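Local coordinates for protein beta-galactosidase (Geobacillus stearothermophilus, PDB 4OIF) that probably hydrolyses terminal non-reducing beta-D-galactose residues of beta-D-galactosides, as a zinc-binding, trimeric enzyme of glycoside hydrolase family 42, at residues P618-K623 with D639-M644; Q429-E434 with K553-V558; L269-F274 with D308-L313. All blocks are in the same frame, centred on the assembly; numbering follows the deposited sequence.

Interaction 1 (P618-K623 with D639-M644)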
ATOM      1  N   PRO A 618     -39.607  23.726  -6.244  1.00 13.75           N
ATOM      2  CA  PRO A 618     -39.973  22.405  -5.740  1.00 10.52           C
ATOM      3  C   PRO A 618     -41.410  22.092  -6.104  1.00 15.45           C
ATOM      4  O   PRO A 618     -42.143  22.980  -6.544  1.00 20.52           O
ATOM      5  CB  PRO A 618     -39.817  22.551  -4.230  1.00 12.61           C
ATOM      6  CG  PRO A 618     -39.990  24.004  -3.983  1.00 18.40           C
ATOM      7  CD  PRO A 618     -39.358  24.679  -5.152  1.00 15.44           C
ATOM      8  N   VAL A 619     -41.816  20.846  -5.913  1.00 11.33           N
ATOM      9  CA  VAL A 619     -43.196  20.473  -6.154  1.00  8.94           C
ATOM     10  C   VAL A 619     -44.081  21.100  -5.072  1.00 13.33           C
ATOM     11  O   VAL A 619     -45.119  21.667  -5.363  1.00 12.88           O
ATOM     12  CB  VAL A 619     -43.350  18.951  -6.181  1.00 15.20           C
ATOM     13  CG1 VAL A 619     -44.805  18.552  -6.016  1.00  9.49           C
ATOM     14  CG2 VAL A 619     -42.754  18.388  -7.464  1.00  7.92           C
ATOM     15  N   LEU A 620     -43.663  21.007  -3.818  1.00 10.98           N
ATOM     16  CA  LEU A 620     -44.323  21.770  -2.773  1.00  9.96           C
ATOM     17  C   LEU A 620     -43.277  22.495  -1.961  1.00 15.80           C
ATOM     18  O   LEU A 620     -42.384  21.868  -1.395  1.00 19.21           O
ATOM     19  CB  LEU A 620     -45.163  20.875  -1.861  1.00 13.11           C
ATOM     20  CG  LEU A 620     -45.822  21.594  -0.673  1.00 12.19           C
ATOM     21  CD1 LEU A 620     -46.959  22.505  -1.131  1.00 10.91           C
ATOM     22  CD2 LEU A 620     -46.314  20.587   0.358  1.00 10.77           C
ATOM     23  N   PHE A 621     -43.367  23.818  -1.913  1.00 17.65           N
ATOM     24  CA  PHE A 621     -42.427  24.576  -1.110  1.00  9.82           C
ATOM     25  C   PHE A 621     -42.645  24.322   0.378  1.00 18.07           C
ATOM     26  O   PHE A 621     -43.763  24.403   0.880  1.00 16.76           O
ATOM     27  CB  PHE A 621     -42.529  26.072  -1.391  1.00 15.96           C
ATOM     28  CG  PHE A 621     -41.638  26.894  -0.504  1.00 23.90           C
ATOM     29  CD1 PHE A 621     -40.281  26.976  -0.757  1.00 16.02           C
ATOM     30  CD2 PHE A 621     -42.148  27.547   0.610  1.00 31.42           C
ATOM     31  CE1 PHE A 621     -39.441  27.717   0.075  1.00 25.58           C
ATOM     32  CE2 PHE A 621     -41.317  28.286   1.445  1.00 29.53           C
ATOM     33  CZ  PHE A 621     -39.960  28.370   1.177  1.00 16.34           C
ATOM     34  N   VAL A 622     -41.570  23.992   1.077  1.00 13.63           N
ATOM     35  CA  VAL A 622     -41.603  23.911   2.520  1.00 10.87           C
ATOM     36  C   VAL A 622     -40.438  24.731   3.045  1.00 19.51           C
ATOM     37  O   VAL A 622     -39.316  24.568   2.581  1.00 22.49           O
ATOM     38  CB  VAL A 622     -41.488  22.463   3.033  1.00 21.29           C
ATOM     39  CG1 VAL A 622     -41.470  22.451   4.553  1.00  9.77           C
ATOM     40  CG2 VAL A 622     -42.605  21.601   2.490  1.00  7.84           C
ATOM     41  N   LYS A 623     -40.697  25.617   4.000  1.00 19.36           N
ATOM     42  CA  LYS A 623     -39.633  26.410   4.610  1.00 23.40           C
ATOM     43  C   LYS A 623     -38.900  25.587   5.665  1.00 23.49           C
ATOM     44  O   LYS A 623     -39.527  25.021   6.562  1.00 25.48           O
ATOM     45  CB  LYS A 623     -40.206  27.685   5.223  1.00 27.29           C
ATOM     46  CG  LYS A 623     -39.230  28.513   6.027  1.00 20.39           C
ATOM     47  CD  LYS A 623     -39.799  29.909   6.265  1.00 25.46           C
ATOM     48  CE  LYS A 623     -38.813  30.806   7.008  1.00 35.30           C
ATOM     49  NZ  LYS A 623     -38.509  30.300   8.383  1.00 32.54           N
ATOM     50  N   ASP A 639     -50.204  15.402  -5.301  1.00 15.48           N
ATOM     51  CA  ASP A 639     -48.790  15.346  -4.998  1.00 20.96           C
ATOM     52  C   ASP A 639     -48.572  14.567  -3.694  1.00 15.93           C
ATOM     53  O   ASP A 639     -49.338  14.700  -2.743  1.00 17.06           O
ATOM     54  CB  ASP A 639     -48.207  16.762  -4.901  1.00 12.18           C
ATOM     55  CG  ASP A 639     -48.084  17.447  -6.265  1.00 21.80           C
ATOM     56  OD1 ASP A 639     -47.832  16.756  -7.282  1.00 15.89           O
ATOM     57  OD2 ASP A 639     -48.229  18.687  -6.312  1.00  9.66           O
ATOM     58  N   TYR A 640     -47.546  13.724  -3.679  1.00 17.25           N
ATOM     59  CA  TYR A 640     -47.081  13.067  -2.462  1.00 13.45           C
ATOM     60  C   TYR A 640     -45.728  13.634  -2.097  1.00 13.43           C
ATOM     61  O   TYR A 640     -44.767  13.504  -2.839  1.00 14.97           O
ATOM     62  CB  TYR A 640     -46.970  11.557  -2.632  1.00 11.19           C
ATOM     63  CG  TYR A 640     -48.263  10.856  -2.931  1.00 18.11           C
ATOM     64  CD1 TYR A 640     -48.534  10.374  -4.209  1.00 18.03           C
ATOM     65  CD2 TYR A 640     -49.214  10.662  -1.939  1.00  9.17           C
ATOM     66  CE1 TYR A 640     -49.719   9.721  -4.486  1.00 20.62           C
ATOM     67  CE2 TYR A 640     -50.398  10.005  -2.208  1.00  8.94           C
ATOM     68  CZ  TYR A 640     -50.647   9.538  -3.480  1.00 12.58           C
ATOM     69  OH  TYR A 640     -51.825   8.882  -3.756  1.00 21.75           O
ATOM     70  N   VAL A 641     -45.657  14.253  -0.935  1.00 13.27           N
ATOM     71  CA  VAL A 641     -44.495  15.007  -0.552  1.00  9.10           C
ATOM     72  C   VAL A 641     -43.869  14.424   0.704  1.00  8.48           C
ATOM     73  O   VAL A 641     -44.543  14.154   1.681  1.00 15.58           O
ATOM     74  CB  VAL A 641     -44.877  16.478  -0.350  1.00 10.30           C
ATOM     75  CG1 VAL A 641     -43.647  17.314  -0.034  1.00 11.15           C
ATOM     76  CG2 VAL A 641     -45.583  17.001  -1.611  1.00  5.11           C
ATOM     77  N   PHE A 642     -42.567  14.210   0.657  1.00 15.67           N
ATOM     78  CA  PHE A 642     -41.812  13.676   1.778  1.00  9.74           C
ATOM     79  C   PHE A 642     -40.978  14.788   2.396  1.00 14.18           C
ATOM     80  O   PHE A 642     -40.136  15.397   1.718  1.00 16.27           O
ATOM     81  CB  PHE A 642     -40.891  12.536   1.326  1.00 11.93           C
ATOM     82  CG  PHE A 642     -41.605  11.293   0.899  1.00  4.95           C
ATOM     83  CD1 PHE A 642     -42.319  11.254  -0.292  1.00  6.51           C
ATOM     84  CD2 PHE A 642     -41.535  10.145   1.670  1.00  6.93           C
ATOM     85  CE1 PHE A 642     -42.978  10.091  -0.695  1.00  5.89           C
ATOM     86  CE2 PHE A 642     -42.188   8.974   1.274  1.00  8.62           C
ATOM     87  CZ  PHE A 642     -42.912   8.950   0.090  1.00  5.68           C
ATOM     88  N   ILE A 643     -41.205  15.042   3.679  1.00 12.48           N
ATOM     89  CA  ILE A 643     -40.414  16.006   4.431  1.00 12.08           C
ATOM     90  C   ILE A 643     -39.514  15.253   5.412  1.00 13.49           C
ATOM     91  O   ILE A 643     -39.975  14.711   6.416  1.00 12.04           O
ATOM     92  CB  ILE A 643     -41.306  17.008   5.171  1.00  7.74           C
ATOM     93  CG1 ILE A 643     -42.383  17.557   4.221  1.00 10.24           C
ATOM     94  CG2 ILE A 643     -40.463  18.124   5.759  1.00  7.63           C
ATOM     95  CD1 ILE A 643     -43.430  18.474   4.889  1.00  4.78           C
ATOM     96  N   MET A 644     -38.219  15.231   5.113  1.00 10.70           N
ATOM     97  CA  MET A 644     -37.283  14.341   5.785  1.00 14.26           C
ATOM     98  C   MET A 644     -36.197  15.086   6.568  1.00 10.13           C
ATOM     99  O   MET A 644     -35.441  15.883   6.015  1.00 13.01           O
ATOM    100  CB  MET A 644     -36.651  13.399   4.748  1.00  8.52           C
ATOM    101  CG  MET A 644     -37.682  12.598   3.970  1.00  8.00           C
ATOM    102  SD  MET A 644     -37.017  11.774   2.512  1.00 11.48           S
ATOM    103  CE  MET A 644     -36.633  13.157   1.447  1.00  7.45           C
TER
HETATM  104  O   HOH W   1     -48.068  20.794  -4.624  1.00 24.86           O
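In the small antiparallel beta domain that ends the chain, Leu-620 and Val-622 lead into one sheet while Val-641 and Ile-643 belong to strand 638-645 of another, and their side chains fill the space between the two. The touching parts run 35° apart. No backbone hydrogen bond joins them, since even the nearest CA atoms, those of Leu-620 and Val-641, are 7.1 Å apart. Val-641 and Leu-620 meet at about a right angle, CG2 of Val-641 lying 3.9 Å from CB of Leu-620 and touching its CD2 more lightly. Further along, Val-622 and Ile-643 reach for each other tip to tip: the ethyl arm of Ile-643 is stretched out (chi2 174°), which carries CD1 to 4.0 Å from CG2 of Val-622. The packing is consistent with a beta sandwich, the two sheets facing each other across apolar side chains. Val-653 and Leu-655 of strand 651-655 and Val-630 of strand 628-634 add to it, while Phe-642 and Met-644 lie on the other side of their strand, against helix 341-351. At the polar end, Val-619 turns CG1 anti to its own N (chi1 163°), which sets this methyl against the carboxylate of Asp-639, 3.4 Å from OD2. A water spans the same gap, giving one hydrogen bond to Asp-639 OD2 at 2.7 Å and a longer one to Val-619 O at 3.2 Å. The other carboxylate oxygen, OD1, takes a hydrogen bond from Gln-634 and a salt bridge from Arg-686, which would be expected to favour the charged form of this buried carboxylate.

Interaction 2 (Q429-E434 with K553-V558)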
ATOM      1  N   GLN A 429      -3.670   9.963 -18.666  1.00  8.24           N
ATOM      2  CA  GLN A 429      -2.454  10.440 -18.025  1.00  7.23           C
ATOM      3  C   GLN A 429      -2.412  11.964 -18.117  1.00 10.17           C
ATOM      4  O   GLN A 429      -2.178  12.534 -19.195  1.00  9.19           O
ATOM      5  CB  GLN A 429      -1.220   9.813 -18.673  1.00  6.32           C
ATOM      6  CG  GLN A 429      -1.090   8.338 -18.377  1.00 10.21           C
ATOM      7  CD  GLN A 429      -0.727   8.067 -16.923  1.00 13.25           C
ATOM      8  OE1 GLN A 429       0.169   8.700 -16.364  1.00 22.58           O
ATOM      9  NE2 GLN A 429      -1.425   7.131 -16.305  1.00  9.85           N
ATOM     10  N   GLY A 430      -2.661  12.625 -16.992  1.00  5.39           N
ATOM     11  CA  GLY A 430      -2.776  14.072 -16.979  1.00  5.23           C
ATOM     12  C   GLY A 430      -3.613  14.581 -15.819  1.00  8.67           C
ATOM     13  O   GLY A 430      -4.151  13.793 -15.037  1.00 11.34           O
ATOM     14  N   PHE A 431      -3.724  15.902 -15.716  1.00  6.23           N
ATOM     15  CA  PHE A 431      -4.383  16.538 -14.584  1.00  6.09           C
ATOM     16  C   PHE A 431      -3.748  16.078 -13.278  1.00  6.33           C
ATOM     17  O   PHE A 431      -2.525  16.037 -13.150  1.00  7.90           O
ATOM     18  CB  PHE A 431      -5.882  16.234 -14.619  1.00  6.30           C
ATOM     19  CG  PHE A 431      -6.491  16.393 -15.991  1.00  5.21           C
ATOM     20  CD1 PHE A 431      -6.675  17.663 -16.546  1.00  5.38           C
ATOM     21  CD2 PHE A 431      -6.860  15.287 -16.735  1.00  5.16           C
ATOM     22  CE1 PHE A 431      -7.225  17.829 -17.812  1.00  2.88           C
ATOM     23  CE2 PHE A 431      -7.414  15.439 -18.013  1.00  5.10           C
ATOM     24  CZ  PHE A 431      -7.595  16.717 -18.548  1.00  5.21           C
ATOM     25  N   ALA A 432      -4.584  15.733 -12.311  1.00  8.72           N
ATOM     26  CA  ALA A 432      -4.106  15.138 -11.064  1.00  7.28           C
ATOM     27  C   ALA A 432      -4.975  13.932 -10.737  1.00 13.59           C
ATOM     28  O   ALA A 432      -6.199  14.023 -10.772  1.00 13.14           O
ATOM     29  CB  ALA A 432      -4.118  16.143  -9.927  1.00  4.81           C
ATOM     30  N   ALA A 433      -4.326  12.808 -10.438  1.00 17.37           N
ATOM     31  CA  ALA A 433      -5.007  11.533 -10.242  1.00 18.93           C
ATOM     32  C   ALA A 433      -6.101  11.620  -9.191  1.00 29.85           C
ATOM     33  O   ALA A 433      -7.229  11.167  -9.414  1.00 22.58           O
ATOM     34  CB  ALA A 433      -4.006  10.452  -9.847  1.00  4.83           C
ATOM     35  N   GLU A 434      -5.764  12.209  -8.048  1.00 19.58           N
ATOM     36  CA  GLU A 434      -6.642  12.147  -6.896  1.00 16.27           C
ATOM     37  C   GLU A 434      -7.728  13.210  -6.905  1.00 15.65           C
ATOM     38  O   GLU A 434      -8.661  13.121  -6.114  1.00 12.12           O
ATOM     39  CB  GLU A 434      -5.817  12.233  -5.606  1.00 21.30           C
ATOM     40  CG  GLU A 434      -5.086  10.920  -5.295  1.00 34.42           C
ATOM     41  CD  GLU A 434      -4.158  10.991  -4.089  1.00 59.32           C
ATOM     42  OE1 GLU A 434      -4.332  11.888  -3.235  1.00 76.12           O
ATOM     43  OE2 GLU A 434      -3.247  10.138  -3.996  1.00 63.89           O
ATOM     44  N   LYS A 553     -10.064  25.614  -5.905  1.00  9.59           N
ATOM     45  CA  LYS A 553      -9.119  24.518  -5.692  1.00 18.24           C
ATOM     46  C   LYS A 553      -9.029  23.595  -6.913  1.00 10.82           C
ATOM     47  O   LYS A 553      -9.956  23.539  -7.726  1.00 12.34           O
ATOM     48  CB  LYS A 553      -9.515  23.700  -4.453  1.00 14.46           C
ATOM     49  CG  LYS A 553      -9.465  24.504  -3.172  1.00 21.37           C
ATOM     50  CD  LYS A 553      -9.524  23.638  -1.937  1.00 33.48           C
ATOM     51  CE  LYS A 553     -10.846  22.923  -1.784  1.00 31.68           C
ATOM     52  NZ  LYS A 553     -10.830  22.071  -0.549  1.00 45.21           N
ATOM     53  N   ASP A 554      -7.899  22.898  -7.030  1.00  8.03           N
ATOM     54  CA  ASP A 554      -7.711  21.760  -7.945  1.00  8.46           C
ATOM     55  C   ASP A 554      -7.538  22.108  -9.418  1.00  7.22           C
ATOM     56  O   ASP A 554      -6.571  21.669 -10.042  1.00  8.77           O
ATOM     57  CB  ASP A 554      -8.874  20.765  -7.818  1.00  5.59           C
ATOM     58  CG  ASP A 554      -9.000  20.184  -6.422  1.00  9.30           C
ATOM     59  OD1 ASP A 554      -8.004  20.208  -5.664  1.00  7.36           O
ATOM     60  OD2 ASP A 554     -10.098  19.688  -6.090  1.00 12.53           O
ATOM     61  N   TYR A 555      -8.483  22.856  -9.988  1.00 10.94           N
ATOM     62  CA  TYR A 555      -8.432  23.172 -11.416  1.00  6.72           C
ATOM     63  C   TYR A 555      -8.862  24.591 -11.751  1.00  7.51           C
ATOM     64  O   TYR A 555      -9.834  25.113 -11.203  1.00  5.30           O
ATOM     65  CB  TYR A 555      -9.296  22.193 -12.210  1.00  5.73           C
ATOM     66  CG  TYR A 555      -8.844  20.764 -12.073  1.00 12.32           C
ATOM     67  CD1 TYR A 555      -7.744  20.300 -12.783  1.00 15.71           C
ATOM     68  CD2 TYR A 555      -9.508  19.880 -11.238  1.00  7.96           C
ATOM     69  CE1 TYR A 555      -7.310  19.001 -12.665  1.00 14.67           C
ATOM     70  CE2 TYR A 555      -9.079  18.571 -11.113  1.00 18.90           C
ATOM     71  CZ  TYR A 555      -7.976  18.140 -11.831  1.00 12.63           C
ATOM     72  OH  TYR A 555      -7.531  16.848 -11.722  1.00  7.62           O
ATOM     73  N   ALA A 556      -8.124  25.201 -12.669  1.00  2.91           N
ATOM     74  CA  ALA A 556      -8.520  26.462 -13.256  1.00  4.37           C
ATOM     75  C   ALA A 556      -8.447  26.323 -14.758  1.00  5.93           C
ATOM     76  O   ALA A 556      -7.712  25.488 -15.278  1.00  4.94           O
ATOM     77  CB  ALA A 556      -7.635  27.592 -12.773  1.00  4.62           C
ATOM     78  N   THR A 557      -9.220  27.132 -15.467  1.00  7.60           N
ATOM     79  CA  THR A 557      -9.129  27.122 -16.916  1.00 10.74           C
ATOM     80  C   THR A 557      -8.852  28.514 -17.463  1.00 11.74           C
ATOM     81  O   THR A 557      -9.597  29.449 -17.185  1.00 13.52           O
ATOM     82  CB  THR A 557     -10.422  26.577 -17.561  1.00 10.63           C
ATOM     83  OG1 THR A 557     -10.801  25.342 -16.930  1.00  5.83           O
ATOM     84  CG2 THR A 557     -10.203  26.345 -19.048  1.00  4.39           C
ATOM     85  N   VAL A 558      -7.785  28.662 -18.239  1.00  9.34           N
ATOM     86  CA  VAL A 558      -7.554  29.935 -18.912  1.00  8.20           C
ATOM     87  C   VAL A 558      -8.528  30.016 -20.090  1.00 14.23           C
ATOM     88  O   VAL A 558      -8.673  29.060 -20.850  1.00 18.30           O
ATOM     89  CB  VAL A 558      -6.091  30.092 -19.390  1.00  9.00           C
ATOM     90  CG1 VAL A 558      -5.911  31.412 -20.134  1.00  6.05           C
ATOM     91  CG2 VAL A 558      -5.125  30.039 -18.204  1.00  1.99           C
TER
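Tyr-555 drives its phenol into the bend of the loop at Phe-431 and Ala-432. CG of the tyrosine stands beside its own backbone N (chi1 -61°), and from there the ring reaches straight across to the loop. Its hydroxyl accepts a hydrogen bond from Ala-432 N, 3.2 Å from OH and moderately bent at 149°. Both this nitrogen and CB of Phe-431 lie at the edge of the tyrosine ring, near its plane. The Phe-431 CB sits 3.4 Å from Tyr-555 OH and 3.7 Å from its CE1, and the two side chains cross at about a right angle. With chi1 at -45°, the phenylalanine then leads its ring away from the strand, toward Ile-502; the main touching is thus done by its CB, with CD1 only grazing CE1. The methyl of Ala-432 adds a looser contact, its CB 3.9 Å from Tyr-555 OH. Thr-435 OG1, a little further along the loop, is hydrogen-bonded to the same phenol oxygen, gripping it a second time. Phe-431 O is hydrogen-bonded to Asn-334 of a second subunit, and Ala-432 packs on Val-333 there: a beta strand holds from behind an interface loop of the trimerisation domain, the central part of family 42 beta-galactosidases.

Interaction 3 (L269-F274 with D308-L313)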
ATOM      1  N   LEU A 269     -19.479  -1.515 -15.130  1.00 14.76           N
ATOM      2  CA  LEU A 269     -20.376  -1.768 -16.257  1.00  9.82           C
ATOM      3  C   LEU A 269     -21.092  -0.486 -16.662  1.00 11.06           C
ATOM      4  O   LEU A 269     -21.404   0.358 -15.821  1.00 16.31           O
ATOM      5  CB  LEU A 269     -21.403  -2.844 -15.897  1.00 12.90           C
ATOM      6  CG  LEU A 269     -20.921  -4.277 -15.692  1.00 13.58           C
ATOM      7  CD1 LEU A 269     -22.038  -5.131 -15.116  1.00 16.64           C
ATOM      8  CD2 LEU A 269     -20.409  -4.857 -17.006  1.00  7.26           C
ATOM      9  N   ASP A 270     -21.342  -0.331 -17.953  1.00 14.73           N
ATOM     10  CA  ASP A 270     -22.087   0.821 -18.432  1.00 14.31           C
ATOM     11  C   ASP A 270     -23.594   0.568 -18.264  1.00 17.50           C
ATOM     12  O   ASP A 270     -24.233  -0.061 -19.111  1.00 17.39           O
ATOM     13  CB  ASP A 270     -21.735   1.111 -19.887  1.00  9.32           C
ATOM     14  CG  ASP A 270     -22.296   2.429 -20.368  1.00 14.21           C
ATOM     15  OD1 ASP A 270     -23.110   3.040 -19.648  1.00 14.28           O
ATOM     16  OD2 ASP A 270     -21.918   2.860 -21.475  1.00 21.98           O
ATOM     17  N   TYR A 271     -24.162   1.059 -17.168  1.00 13.45           N
ATOM     18  CA  TYR A 271     -25.568   0.811 -16.884  1.00 12.59           C
ATOM     19  C   TYR A 271     -26.502   1.552 -17.837  1.00 12.87           C
ATOM     20  O   TYR A 271     -27.671   1.184 -17.967  1.00 16.04           O
ATOM     21  CB  TYR A 271     -25.900   1.205 -15.448  1.00 15.35           C
ATOM     22  CG  TYR A 271     -25.415   0.244 -14.399  1.00 12.93           C
ATOM     23  CD1 TYR A 271     -25.165  -1.089 -14.709  1.00 11.98           C
ATOM     24  CD2 TYR A 271     -25.204   0.670 -13.093  1.00  8.67           C
ATOM     25  CE1 TYR A 271     -24.726  -1.967 -13.749  1.00  9.18           C
ATOM     26  CE2 TYR A 271     -24.761  -0.197 -12.130  1.00 15.76           C
ATOM     27  CZ  TYR A 271     -24.528  -1.518 -12.459  1.00 14.17           C
ATOM     28  OH  TYR A 271     -24.096  -2.384 -11.482  1.00 16.60           O
ATOM     29  N   SER A 272     -26.007   2.598 -18.496  1.00  9.11           N
ATOM     30  CA  SER A 272     -26.862   3.350 -19.408  1.00 18.27           C
ATOM     31  C   SER A 272     -27.180   2.477 -20.618  1.00 27.55           C
ATOM     32  O   SER A 272     -28.184   2.669 -21.297  1.00 28.04           O
ATOM     33  CB  SER A 272     -26.209   4.659 -19.843  1.00 13.84           C
ATOM     34  OG  SER A 272     -25.197   4.445 -20.797  1.00 12.08           O
ATOM     35  N   LYS A 273     -26.312   1.500 -20.858  1.00 27.95           N
ATOM     36  CA  LYS A 273     -26.476   0.539 -21.937  1.00 21.06           C
ATOM     37  C   LYS A 273     -27.263  -0.676 -21.464  1.00 23.67           C
ATOM     38  O   LYS A 273     -28.042  -1.259 -22.232  1.00 13.97           O
ATOM     39  CB  LYS A 273     -25.094   0.112 -22.474  1.00 23.96           C
ATOM     40  CG  LYS A 273     -25.081  -0.350 -23.921  1.00 34.60           C
ATOM     41  CD  LYS A 273     -23.674  -0.732 -24.355  1.00 40.56           C
ATOM     42  CE  LYS A 273     -23.576  -0.884 -25.866  1.00 36.87           C
ATOM     43  NZ  LYS A 273     -24.642  -1.793 -26.378  1.00 56.74           N
ATOM     44  N   PHE A 274     -27.056  -1.057 -20.201  1.00 12.87           N
ATOM     45  CA  PHE A 274     -27.653  -2.283 -19.660  1.00 16.64           C
ATOM     46  C   PHE A 274     -29.154  -2.028 -19.434  1.00 14.49           C
ATOM     47  O   PHE A 274     -29.989  -2.924 -19.624  1.00 15.31           O
ATOM     48  CB  PHE A 274     -26.962  -2.702 -18.349  1.00 13.82           C
ATOM     49  CG  PHE A 274     -27.059  -4.186 -18.031  1.00 14.34           C
ATOM     50  CD1 PHE A 274     -25.944  -4.892 -17.609  1.00 13.27           C
ATOM     51  CD2 PHE A 274     -28.237  -4.889 -18.243  1.00 23.11           C
ATOM     52  CE1 PHE A 274     -26.025  -6.250 -17.328  1.00 16.15           C
ATOM     53  CE2 PHE A 274     -28.328  -6.248 -17.972  1.00 21.42           C
ATOM     54  CZ  PHE A 274     -27.215  -6.929 -17.520  1.00 22.54           C
ATOM     55  N   ASP A 308     -31.604   9.451  -8.182  1.00  7.77           N
ATOM     56  CA  ASP A 308     -32.071  10.217  -9.314  1.00  8.76           C
ATOM     57  C   ASP A 308     -31.493   9.622 -10.591  1.00 17.76           C
ATOM     58  O   ASP A 308     -32.181   9.507 -11.625  1.00 14.28           O
ATOM     59  CB  ASP A 308     -31.696  11.683  -9.142  1.00  7.71           C
ATOM     60  CG  ASP A 308     -32.493  12.348  -8.031  1.00 15.19           C
ATOM     61  OD1 ASP A 308     -33.519  11.774  -7.599  1.00 10.46           O
ATOM     62  OD2 ASP A 308     -32.100  13.440  -7.580  1.00 10.96           O
ATOM     63  N   LEU A 309     -30.239   9.205 -10.509  1.00 11.83           N
ATOM     64  CA  LEU A 309     -29.613   8.594 -11.660  1.00  9.16           C
ATOM     65  C   LEU A 309     -30.381   7.338 -12.096  1.00 12.98           C
ATOM     66  O   LEU A 309     -30.787   7.215 -13.258  1.00 15.78           O
ATOM     67  CB  LEU A 309     -28.144   8.266 -11.355  1.00 10.14           C
ATOM     68  CG  LEU A 309     -27.393   7.468 -12.427  1.00 16.40           C
ATOM     69  CD1 LEU A 309     -27.347   8.202 -13.766  1.00  8.23           C
ATOM     70  CD2 LEU A 309     -26.001   7.133 -11.948  1.00 11.23           C
ATOM     71  N   TYR A 310     -30.610   6.424 -11.158  1.00 14.96           N
ATOM     72  CA  TYR A 310     -31.178   5.121 -11.501  1.00 14.99           C
ATOM     73  C   TYR A 310     -32.677   5.169 -11.813  1.00 11.56           C
ATOM     74  O   TYR A 310     -33.186   4.361 -12.592  1.00  6.19           O
ATOM     75  CB  TYR A 310     -30.894   4.118 -10.382  1.00 10.70           C
ATOM     76  CG  TYR A 310     -29.443   3.688 -10.352  1.00 17.64           C
ATOM     77  CD1 TYR A 310     -28.623   3.893 -11.460  1.00 16.41           C
ATOM     78  CD2 TYR A 310     -28.892   3.078  -9.229  1.00 12.33           C
ATOM     79  CE1 TYR A 310     -27.301   3.510 -11.457  1.00 14.06           C
ATOM     80  CE2 TYR A 310     -27.561   2.686  -9.216  1.00 15.61           C
ATOM     81  CZ  TYR A 310     -26.769   2.915 -10.334  1.00 16.82           C
ATOM     82  OH  TYR A 310     -25.442   2.547 -10.349  1.00 13.12           O
ATOM     83  N   ARG A 311     -33.383   6.120 -11.220  1.00  8.53           N
ATOM     84  CA  ARG A 311     -34.758   6.360 -11.615  1.00 11.87           C
ATOM     85  C   ARG A 311     -34.748   6.829 -13.057  1.00 10.36           C
ATOM     86  O   ARG A 311     -35.456   6.283 -13.900  1.00 13.22           O
ATOM     87  CB  ARG A 311     -35.438   7.398 -10.717  1.00  9.34           C
ATOM     88  CG  ARG A 311     -36.943   7.574 -10.985  1.00  6.30           C
ATOM     89  CD  ARG A 311     -37.438   8.892 -10.439  1.00  7.13           C
ATOM     90  NE  ARG A 311     -36.664   9.992 -11.002  1.00 12.95           N
ATOM     91  CZ  ARG A 311     -35.775  10.715 -10.333  1.00  9.88           C
ATOM     92  NH1 ARG A 311     -35.542  10.467  -9.046  1.00  8.18           N
ATOM     93  NH2 ARG A 311     -35.118  11.683 -10.959  1.00  7.32           N
ATOM     94  N   SER A 312     -33.905   7.814 -13.347  1.00 10.69           N
ATOM     95  CA  SER A 312     -33.924   8.425 -14.669  1.00 12.19           C
ATOM     96  C   SER A 312     -33.533   7.497 -15.829  1.00 17.16           C
ATOM     97  O   SER A 312     -33.895   7.776 -16.965  1.00 21.95           O
ATOM     98  CB  SER A 312     -33.026   9.662 -14.677  1.00 10.78           C
ATOM     99  OG  SER A 312     -33.528  10.650 -13.793  1.00 12.40           O
ATOM    100  N   LEU A 313     -32.807   6.411 -15.562  1.00 20.65           N
ATOM    101  CA  LEU A 313     -32.401   5.484 -16.635  1.00 14.28           C
ATOM    102  C   LEU A 313     -33.545   5.040 -17.542  1.00 17.82           C
ATOM    103  O   LEU A 313     -33.394   4.955 -18.765  1.00 15.00           O
ATOM    104  CB  LEU A 313     -31.736   4.247 -16.050  1.00  5.72           C
ATOM    105  CG  LEU A 313     -30.310   4.552 -15.614  1.00 18.26           C
ATOM    106  CD1 LEU A 313     -29.732   3.387 -14.841  1.00 11.67           C
ATOM    107  CD2 LEU A 313     -29.452   4.900 -16.838  1.00 10.95           C
TER
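Ser-272 of the short helix 271-274 and Leu-313 of segment 308-313 bring their CA atoms to 6.6 Å, and no hydrogen bond crosses between the two segments. With its CG beside the backbone N (chi1 -73°), Tyr-310 swings its hydroxyl out to the edge of the Tyr-271 ring: OH lies in the plane of that ring, 3.3 Å from both CD2 and CE2. The rings are tilted at 68°, in an oblique pairing. Tyr-310 OH is hydrogen-bonded to Met-257 O and Tyr-271 OH to Met-257 N, and both phenols are thereby fixed on one residue. With an alanine here in place of Tyr-310, the Met-257 carbonyl would probably lose this hydroxyl partner and a gap would open along the edge of Tyr-271. Leu-313 adds a lighter touch, CD2 lying 4.0 Å from Ser-272 CA. Asp-270 is the N-cap of helix 271-274, its OD1 accepting from Ser-272 OG at 2.8 Å and from the Ser-272 backbone N on the same face of the carboxylate. Within the TIM barrel, Tyr-271 stacks on Phe-256 of strand 252-259, Tyr-310 meets Trp-283 of strand 282-284 edge-to-face, and helix 218-246 packs on Leu-269 and Phe-274.

The three contacts fall in successive parts of the chain: interaction 3 in the TIM barrel, interaction 2 in the trimerisation domain and interaction 1 in the C-terminal beta domain. None touches another. Interaction 1 and interaction 3 come closest, nearest atoms about 10 Å apart and centres 26 Å; interaction 2 lies about 19 Å from interaction 3, nearest atoms, and its centre is 38 Å from that of interaction 1. Interaction 3 is the one near the predicted catalytic site, with the side chain of Tyr-271 about 7 Å from that of Glu-158, the probable proton donor. Interaction 2 instead borders a second subunit, whereas no other chain touches interactions 1 and 3.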